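Local coordinates for NigD-like protein (Bacteroides vulgatus ATCC 8482, PDB 3K6O) that is of unknown function but belongs to the NigD-like family, pairing an N-terminal OB domain with a C-terminal beta sandwich, at residues N62-E67 and N76-D81. Numbering follows the deposited sequence.
Sequences NYSFLE and NIRLND
Asn-80 reaches across an antiparallel beta hairpin with its amide and bonds both Asn-62 and Ser-64, a worked example of a classic beta bulge accompanied by a side chain that joins the polar pairing between strands. The hairpin belongs to the N-terminal OB domain and carries two such bulges: Asn-80 and Asp-81 both face Asn-62, while Leu-66 and Glu-67 both face Asn-76. Asn-80 ND2 donates almost straight to Ser-64 OG at 3.0 Å and to Asn-62 OD1 at 2.8 Å. Both acceptors lie close to the plane of the Asn-80 amide, yet the Asn-62 amide is turned 87° from it and takes the bond from above its carbonyl plane. CG of Asn-62 stands anti to the backbone N (chi1 180°), which carries OD1 to this meeting point. At the other bulge, Asn-76 ND2 meets the anti lone pair of Glu-67 OE2 at 2.8 Å. On the other side of the hairpin, Tyr-63 and Ile-77 pack against Leu-33, Phe-65 and Ile-77 against Leu-41, and Leu-79 against Val-43. Leu-79 CD1 meets the edge of the Tyr-63 ring, 3.8 Å from Tyr-63 CE1. Ile-77 CD1 lies 3.7 Å from Tyr-63 CD1; the Tyr-63 hydroxyl is tied to the Ala-18 carbonyl. In the second shell, Arg-78, itself held by Gln-45, positions the Asn-80 amide: Arg-78 NE donates to Asn-80 OD1 at 3.0 Å, in the carbonyl plane but bent to 137° at the hydrogen.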
loop_
_atom_site.group_PDB
_atom_site.type_symbol
_atom_site.label_atom_id
_atom_site.label_comp_id
_atom_site.label_asym_id
_atom_site.label_seq_id
_atom_site.Cartn_x
_atom_site.Cartn_y
_atom_site.Cartn_z
ATOM N N ASN A 62 -11.942 7.606 4.659
ATOM C CA ASN A 62 -12.403 8.973 4.752
ATOM C C ASN A 62 -12.775 9.275 6.218
ATOM O O ASN A 62 -13.769 8.771 6.698
ATOM C CB ASN A 62 -13.628 9.143 3.833
ATOM C CG ASN A 62 -14.196 10.531 3.855
ATOM O OD1 ASN A 62 -14.037 11.279 4.824
ATOM N ND2 ASN A 62 -14.887 10.889 2.786
ATOM N N TYR A 63 -11.974 10.098 6.893
ATOM C CA TYR A 63 -12.121 10.392 8.321
ATOM C C TYR A 63 -12.413 11.852 8.563
ATOM O O TYR A 63 -11.958 12.715 7.813
ATOM C CB TYR A 63 -10.833 10.009 9.090
ATOM C CG TYR A 63 -10.136 8.803 8.516
ATOM C CD1 TYR A 63 -10.755 7.553 8.534
ATOM C CD2 TYR A 63 -8.892 8.908 7.928
ATOM C CE1 TYR A 63 -10.155 6.424 7.980
ATOM C CE2 TYR A 63 -8.256 7.765 7.356
ATOM C CZ TYR A 63 -8.914 6.537 7.388
ATOM O OH TYR A 63 -8.352 5.420 6.844
ATOM N N SER A 64 -13.184 12.110 9.623
ATOM C CA SER A 64 -13.337 13.422 10.208
ATOM C C SER A 64 -12.796 13.382 11.616
ATOM O O SER A 64 -13.258 12.593 12.460
ATOM C CB SER A 64 -14.810 13.841 10.279
ATOM O OG SER A 64 -15.396 13.985 8.998
ATOM N N PHE A 65 -11.833 14.235 11.896
ATOM C CA PHE A 65 -11.216 14.226 13.204
ATOM C C PHE A 65 -12.036 15.119 14.102
ATOM O O PHE A 65 -12.065 16.319 13.896
ATOM C CB PHE A 65 -9.757 14.694 13.114
ATOM C CG PHE A 65 -8.884 13.739 12.409
ATOM C CD1 PHE A 65 -8.892 13.665 11.033
ATOM C CD2 PHE A 65 -8.067 12.891 13.105
ATOM C CE1 PHE A 65 -8.079 12.743 10.368
ATOM C CE2 PHE A 65 -7.260 11.976 12.442
ATOM C CZ PHE A 65 -7.265 11.912 11.081
ATOM N N LEU A 66 -12.736 14.527 15.064
ATOM C CA LEU A 66 -13.719 15.267 15.845
ATOM C C LEU A 66 -13.147 15.930 17.102
ATOM O O LEU A 66 -13.589 17.008 17.488
ATOM C CB LEU A 66 -14.892 14.372 16.211
ATOM C CG LEU A 66 -15.695 13.740 15.072
ATOM C CD1 LEU A 66 -16.690 12.778 15.673
ATOM C CD2 LEU A 66 -16.395 14.756 14.129
ATOM N N GLU A 67 -12.183 15.289 17.744
ATOM C CA GLU A 67 -11.562 15.845 18.947
ATOM C C GLU A 67 -10.382 14.979 19.405
ATOM O O GLU A 67 -10.233 13.818 18.977
ATOM C CB GLU A 67 -12.612 15.904 20.072
ATOM C CG GLU A 67 -12.883 14.522 20.651
ATOM C CD GLU A 67 -14.332 14.208 20.909
ATOM O OE1 GLU A 67 -15.154 15.140 20.901
ATOM O OE2 GLU A 67 -14.649 13.008 21.117
ATOM N N ASN A 76 -10.515 10.921 18.349
ATOM C CA ASN A 76 -11.803 10.282 18.150
ATOM C C ASN A 76 -12.297 10.765 16.810
ATOM O O ASN A 76 -12.279 11.972 16.555
ATOM C CB ASN A 76 -12.800 10.683 19.227
ATOM C CG ASN A 76 -12.412 10.190 20.592
ATOM O OD1 ASN A 76 -11.767 9.131 20.734
ATOM N ND2 ASN A 76 -12.831 10.940 21.626
ATOM N N ILE A 77 -12.717 9.834 15.952
ATOM C CA ILE A 77 -13.099 10.176 14.587
ATOM C C ILE A 77 -14.492 9.704 14.197
ATOM O O ILE A 77 -15.083 8.843 14.854
ATOM C CB ILE A 77 -12.069 9.615 13.536
ATOM C CG1 ILE A 77 -12.112 8.077 13.472
ATOM C CG2 ILE A 77 -10.661 10.061 13.890
ATOM C CD1 ILE A 77 -11.635 7.453 12.151
ATOM N N ARG A 78 -15.004 10.294 13.114
ATOM C CA ARG A 78 -16.116 9.738 12.381
ATOM C C ARG A 78 -15.523 9.039 11.158
ATOM O O ARG A 78 -14.747 9.640 10.395
ATOM C CB ARG A 78 -17.106 10.828 11.920
ATOM C CG ARG A 78 -18.185 10.298 11.037
ATOM C CD ARG A 78 -19.323 11.241 10.824
ATOM N NE ARG A 78 -18.912 12.528 10.303
ATOM C CZ ARG A 78 -18.960 13.679 10.974
ATOM N NH1 ARG A 78 -19.379 13.742 12.237
ATOM N NH2 ARG A 78 -18.569 14.788 10.375
ATOM N N LEU A 79 -15.901 7.790 10.966
ATOM C CA LEU A 79 -15.491 7.035 9.795
ATOM C C LEU A 79 -16.572 7.229 8.738
ATOM O O LEU A 79 -17.629 6.627 8.840
ATOM C CB LEU A 79 -15.327 5.555 10.148
ATOM C CG LEU A 79 -14.971 4.610 9.006
ATOM C CD1 LEU A 79 -13.613 5.000 8.345
ATOM C CD2 LEU A 79 -14.950 3.171 9.497
ATOM N N ASN A 80 -16.303 8.101 7.758
ATOM C CA ASN A 80 -17.288 8.482 6.733
ATOM C C ASN A 80 -17.437 7.435 5.622
ATOM O O ASN A 80 -18.503 7.267 5.085
ATOM C CB ASN A 80 -16.935 9.835 6.088
ATOM C CG ASN A 80 -16.816 10.981 7.097
ATOM O OD1 ASN A 80 -17.676 11.158 7.960
ATOM N ND2 ASN A 80 -15.746 11.772 6.973
ATOM N N ASP A 81 -16.370 6.723 5.308
ATOM C CA ASP A 81 -16.324 5.807 4.172
ATOM C C ASP A 81 -14.957 5.178 4.143
ATOM O O ASP A 81 -14.003 5.710 4.745
ATOM C CB ASP A 81 -16.513 6.574 2.859
ATOM C CG ASP A 81 -16.932 5.694 1.706
ATOM O OD1 ASP A 81 -17.114 4.482 1.871
ATOM O OD2 ASP A 81 -17.055 6.242 0.600
#